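Local atomic coordinates of mannan endo-1,6-alpha-mannosidase (Chaetomium thermophilum, PDB entry 6RY0), a protein that probably cleaves (1->6)-alpha-mannosidic linkages as a calcium-binding family 76 transglycosidase and helps transfer GPI-anchored glycoproteins into the fungal cell wall. Residues L321-T335 against G390-I404. Residues are numbered along the deposited sequence; the frame is centred on the assembly and turned at random.
Sequences LTFKGYVHRWMAVVT and GEAMSVLAAVSSLLI
The imidazole of His328 lies flat over Ala398, whose CB sits 3.6 Å from the ring centroid and 13° off its normal, a CH-pi contact that a methyl is small enough to make. At the ring's edge, in plane, are Lys324 O and a water that hydrogen-bonds ND1 (2.8 Å) and donates to Ala398 O, while NE2 pairs with Ser352. The Tyr326 ring, in the conformer given here, one of two modelled, has Thr322 O over one face, and its hydroxyl donates to Thr322 OG1. A leucine in place of His328 would probably lose the water bridge and leave Ser352 without its imidazole mate.

Helices 323-335 and 390-401 run nearly parallel, at 15° with axes 7.6 Å apart, a spacing that small residues permit. Gly325 has its CA just 3.7 Å from that of Ser394, where any CB would clash. Ser394 OG, kept beside its own backbone N, stands 3.0 Å from Leu321 O and receives a weak bond from Gly325 N; a water links it to Thr322 O. Ala397 presents only a methyl, so Arg329 CD can lie 3.4 Å from its CB as the bent chain carries its guanidinium on to Asp88. In one of its two modelled conformers, Ser401 OG turns back to Ala397 O (3.0 Å), from the face of the carbonyl plane opposite to that used by Ser401 N, and takes a proton from a water that also donates to Arg329 O. Beyond it, Ile404 extends CG1 anti to its backbone N (chi1 -165°), alongside Ala332 CB.

Two neighbouring helices of this largely helical family 76 fold are thus joined through glycine, alanine and serine, with bridging waters and serine hydroxyls serving backbone carbonyls, closest where Gly325 meets Ser394, while larger side chains pack around them.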
# COMPACT_ATOMS: atom_id res chain seq x y z
N LEU A 321 4.97 5.04 10.01
CA LEU A 321 4.37 6.36 9.85
C LEU A 321 3.52 6.48 8.60
O LEU A 321 2.70 7.40 8.48
CB LEU A 321 5.47 7.42 9.90
CG LEU A 321 6.27 7.47 11.20
CD1 LEU A 321 7.52 8.28 11.01
CD2 LEU A 321 5.44 8.01 12.36
N THR A 322 3.71 5.56 7.65
CA THR A 322 2.97 5.58 6.39
C THR A 322 1.67 4.78 6.45
O THR A 322 0.83 4.90 5.56
CB THR A 322 3.80 5.03 5.23
OG1 THR A 322 3.95 3.61 5.35
CG2 THR A 322 5.15 5.69 5.14
N PHE A 323 1.51 3.92 7.45
CA PHE A 323 0.45 2.90 7.33
C PHE A 323 -0.94 3.51 7.31
O PHE A 323 -1.81 3.07 6.55
CB PHE A 323 0.55 1.84 8.42
CG PHE A 323 1.80 0.99 8.43
CD1 PHE A 323 2.68 0.93 7.34
CD2 PHE A 323 2.09 0.22 9.55
CE1 PHE A 323 3.81 0.13 7.38
CE2 PHE A 323 3.21 -0.58 9.58
CZ PHE A 323 4.08 -0.62 8.51
N LYS A 324 -1.18 4.51 8.17
CA LYS A 324 -2.53 5.04 8.28
C LYS A 324 -2.98 5.72 6.97
O LYS A 324 -4.17 5.77 6.68
CB LYS A 324 -2.69 5.92 9.52
CG LYS A 324 -1.74 7.11 9.58
CD LYS A 324 -1.94 7.96 10.83
CE LYS A 324 -1.80 7.18 12.12
NZ LYS A 324 -1.67 8.06 13.31
N GLY A 325 -2.05 6.22 6.16
CA GLY A 325 -2.44 6.73 4.85
C GLY A 325 -2.99 5.65 3.94
O GLY A 325 -3.96 5.84 3.21
N TYR A 326 -2.32 4.49 3.93
CA TYR A 326 -2.82 3.34 3.16
C TYR A 326 -4.19 2.91 3.66
O TYR A 326 -5.08 2.60 2.87
CB TYR A 326 -1.88 2.13 3.24
CG TYR A 326 -0.43 2.47 3.05
CD1 TYR A 326 -0.01 3.50 2.22
CD2 TYR A 326 0.54 1.75 3.71
CE1 TYR A 326 1.32 3.82 2.09
CE2 TYR A 326 1.89 2.05 3.57
CZ TYR A 326 2.27 3.09 2.77
OH TYR A 326 3.59 3.47 2.64
N VAL A 327 -4.38 2.91 4.98
CA VAL A 327 -5.67 2.54 5.56
C VAL A 327 -6.77 3.41 4.95
O VAL A 327 -7.80 2.92 4.49
CB VAL A 327 -5.64 2.63 7.09
CG1 VAL A 327 -7.02 2.42 7.65
CG2 VAL A 327 -4.65 1.65 7.67
N HIS A 328 -6.55 4.73 4.95
CA HIS A 328 -7.55 5.62 4.38
C HIS A 328 -7.80 5.35 2.90
O HIS A 328 -8.95 5.23 2.48
CB HIS A 328 -7.11 7.10 4.56
CG HIS A 328 -7.53 7.68 5.88
ND1 HIS A 328 -8.62 8.51 5.96
CD2 HIS A 328 -7.05 7.58 7.15
CE1 HIS A 328 -8.78 8.88 7.23
NE2 HIS A 328 -7.84 8.34 7.99
N ARG A 329 -6.75 5.30 2.11
CA ARG A 329 -6.94 5.16 0.65
C ARG A 329 -7.59 3.83 0.30
O ARG A 329 -8.46 3.77 -0.58
CB ARG A 329 -5.59 5.30 -0.09
CG ARG A 329 -5.10 6.69 -0.22
CD ARG A 329 -3.60 6.76 -0.64
NE ARG A 329 -3.37 5.97 -1.78
CZ ARG A 329 -2.41 5.06 -1.91
NH1 ARG A 329 -1.47 4.84 -0.99
NH2 ARG A 329 -2.40 4.31 -3.03
N TRP A 330 -7.14 2.77 0.95
CA TRP A 330 -7.65 1.43 0.66
C TRP A 330 -9.09 1.28 1.15
O TRP A 330 -9.94 0.74 0.43
CB TRP A 330 -6.77 0.37 1.28
CG TRP A 330 -5.40 0.28 0.69
CD1 TRP A 330 -4.98 0.74 -0.51
CD2 TRP A 330 -4.27 -0.32 1.32
NE1 TRP A 330 -3.62 0.48 -0.65
CE2 TRP A 330 -3.18 -0.18 0.47
CE3 TRP A 330 -4.08 -0.95 2.54
CZ2 TRP A 330 -1.92 -0.67 0.77
CZ3 TRP A 330 -2.82 -1.41 2.87
CH2 TRP A 330 -1.77 -1.28 1.98
N MET A 331 -9.39 1.76 2.36
CA MET A 331 -10.77 1.68 2.85
C MET A 331 -11.72 2.50 1.99
O MET A 331 -12.86 2.10 1.77
CB MET A 331 -10.86 2.07 4.32
CG MET A 331 -10.22 1.03 5.25
SD MET A 331 -10.33 1.43 7.00
CE MET A 331 -12.05 1.08 7.31
N ALA A 332 -11.27 3.63 1.49
CA ALA A 332 -12.10 4.42 0.60
C ALA A 332 -12.46 3.62 -0.65
O ALA A 332 -13.62 3.58 -1.08
CB ALA A 332 -11.44 5.74 0.27
N VAL A 333 -11.48 2.94 -1.26
CA VAL A 333 -11.77 2.12 -2.44
C VAL A 333 -12.72 0.97 -2.10
O VAL A 333 -13.59 0.63 -2.92
CB VAL A 333 -10.46 1.63 -3.09
CG1 VAL A 333 -10.72 0.53 -4.12
CG2 VAL A 333 -9.75 2.80 -3.72
N VAL A 334 -12.60 0.38 -0.90
CA VAL A 334 -13.52 -0.66 -0.48
C VAL A 334 -14.97 -0.18 -0.60
O VAL A 334 -15.84 -0.95 -0.97
CB VAL A 334 -13.18 -1.15 0.93
CG1 VAL A 334 -14.28 -2.00 1.54
CG2 VAL A 334 -11.85 -1.90 0.90
N THR A 335 -15.24 1.09 -0.29
CA THR A 335 -16.62 1.58 -0.38
C THR A 335 -17.14 1.60 -1.81
O THR A 335 -18.36 1.63 -2.01
CB THR A 335 -16.80 2.96 0.26
OG1 THR A 335 -16.25 4.01 -0.56
CG2 THR A 335 -16.28 2.98 1.64
N GLY A 390 6.60 10.49 5.75
CA GLY A 390 5.51 9.54 5.88
C GLY A 390 4.26 10.17 6.45
O GLY A 390 3.14 9.85 6.02
N GLU A 391 4.44 11.07 7.42
CA GLU A 391 3.33 11.81 7.98
C GLU A 391 2.64 12.65 6.91
O GLU A 391 1.41 12.70 6.82
CB GLU A 391 3.83 12.72 9.13
CG GLU A 391 4.41 11.98 10.34
CD GLU A 391 5.88 11.67 10.28
OE1 GLU A 391 6.45 11.45 9.18
OE2 GLU A 391 6.47 11.61 11.39
N ALA A 392 3.45 13.33 6.10
CA ALA A 392 2.92 14.13 5.01
C ALA A 392 2.17 13.27 4.01
O ALA A 392 1.10 13.65 3.51
CB ALA A 392 4.05 14.89 4.35
N MET A 393 2.72 12.10 3.70
CA MET A 393 2.08 11.18 2.75
C MET A 393 0.73 10.70 3.31
O MET A 393 -0.26 10.60 2.57
CB MET A 393 3.01 9.99 2.51
CG MET A 393 2.59 9.13 1.30
SD MET A 393 3.50 7.58 1.11
CE MET A 393 5.18 8.18 1.15
N SER A 394 0.71 10.40 4.60
CA SER A 394 -0.50 9.91 5.23
C SER A 394 -1.61 10.94 5.26
O SER A 394 -2.77 10.59 5.03
CB SER A 394 -0.20 9.34 6.62
OG SER A 394 0.53 8.14 6.49
N VAL A 395 -1.29 12.21 5.56
CA VAL A 395 -2.33 13.22 5.54
C VAL A 395 -2.80 13.48 4.11
O VAL A 395 -4.00 13.63 3.87
CB VAL A 395 -1.89 14.52 6.23
CG1 VAL A 395 -3.02 15.54 6.19
CG2 VAL A 395 -1.48 14.22 7.67
N LEU A 396 -1.88 13.54 3.15
CA LEU A 396 -2.27 13.67 1.75
C LEU A 396 -3.26 12.58 1.34
O LEU A 396 -4.29 12.85 0.71
CB LEU A 396 -1.04 13.64 0.85
CG LEU A 396 -1.30 13.59 -0.66
CD1 LEU A 396 -2.05 14.80 -1.13
CD2 LEU A 396 0.03 13.48 -1.39
N ALA A 397 -2.96 11.34 1.71
CA ALA A 397 -3.82 10.21 1.41
C ALA A 397 -5.20 10.36 2.05
O ALA A 397 -6.23 10.15 1.41
CB ALA A 397 -3.15 8.93 1.91
N ALA A 398 -5.23 10.73 3.32
CA ALA A 398 -6.50 10.85 4.04
C ALA A 398 -7.37 11.95 3.46
O ALA A 398 -8.57 11.78 3.30
CB ALA A 398 -6.25 11.08 5.53
N VAL A 399 -6.77 13.11 3.18
CA VAL A 399 -7.56 14.23 2.68
C VAL A 399 -8.02 13.97 1.26
O VAL A 399 -9.19 14.20 0.92
CB VAL A 399 -6.77 15.55 2.84
CG1 VAL A 399 -7.50 16.70 2.15
CG2 VAL A 399 -6.57 15.85 4.31
N SER A 400 -7.13 13.49 0.39
CA SER A 400 -7.55 13.21 -0.98
C SER A 400 -8.68 12.21 -1.02
O SER A 400 -9.63 12.32 -1.80
CB SER A 400 -6.39 12.67 -1.83
OG SER A 400 -5.32 13.57 -1.87
N SER A 401 -8.61 11.19 -0.16
CA SER A 401 -9.60 10.14 -0.19
C SER A 401 -10.97 10.61 0.31
O SER A 401 -11.97 9.93 0.05
CB SER A 401 -9.10 8.92 0.58
OG SER A 401 -8.03 8.33 -0.13
N LEU A 402 -11.06 11.81 0.92
CA LEU A 402 -12.36 12.39 1.20
C LEU A 402 -13.16 12.64 -0.07
O LEU A 402 -14.36 12.85 0.02
CB LEU A 402 -12.22 13.72 1.96
CG LEU A 402 -11.66 13.60 3.38
CD1 LEU A 402 -11.46 14.99 3.93
CD2 LEU A 402 -12.56 12.77 4.30
N LEU A 403 -12.52 12.64 -1.23
CA LEU A 403 -13.18 12.85 -2.49
C LEU A 403 -13.65 11.57 -3.16
O LEU A 403 -14.09 11.60 -4.30
CB LEU A 403 -12.28 13.65 -3.44
CG LEU A 403 -11.86 15.03 -2.90
CD1 LEU A 403 -10.69 15.58 -3.73
CD2 LEU A 403 -13.03 15.99 -2.86
N ILE A 404 -13.59 10.44 -2.46
CA ILE A 404 -13.90 9.16 -3.09
C ILE A 404 -15.33 9.14 -3.66
O ILE A 404 -15.54 8.50 -4.67
CB ILE A 404 -13.64 7.99 -2.11
CG1 ILE A 404 -13.61 6.63 -2.83
CG2 ILE A 404 -14.65 7.94 -0.97
CD1 ILE A 404 -12.35 6.41 -3.63
O HOH W 1 0.81 6.92 3.66
O HOH W 2 -10.09 9.52 3.84
O HOH W 3 -8.67 6.23 -2.21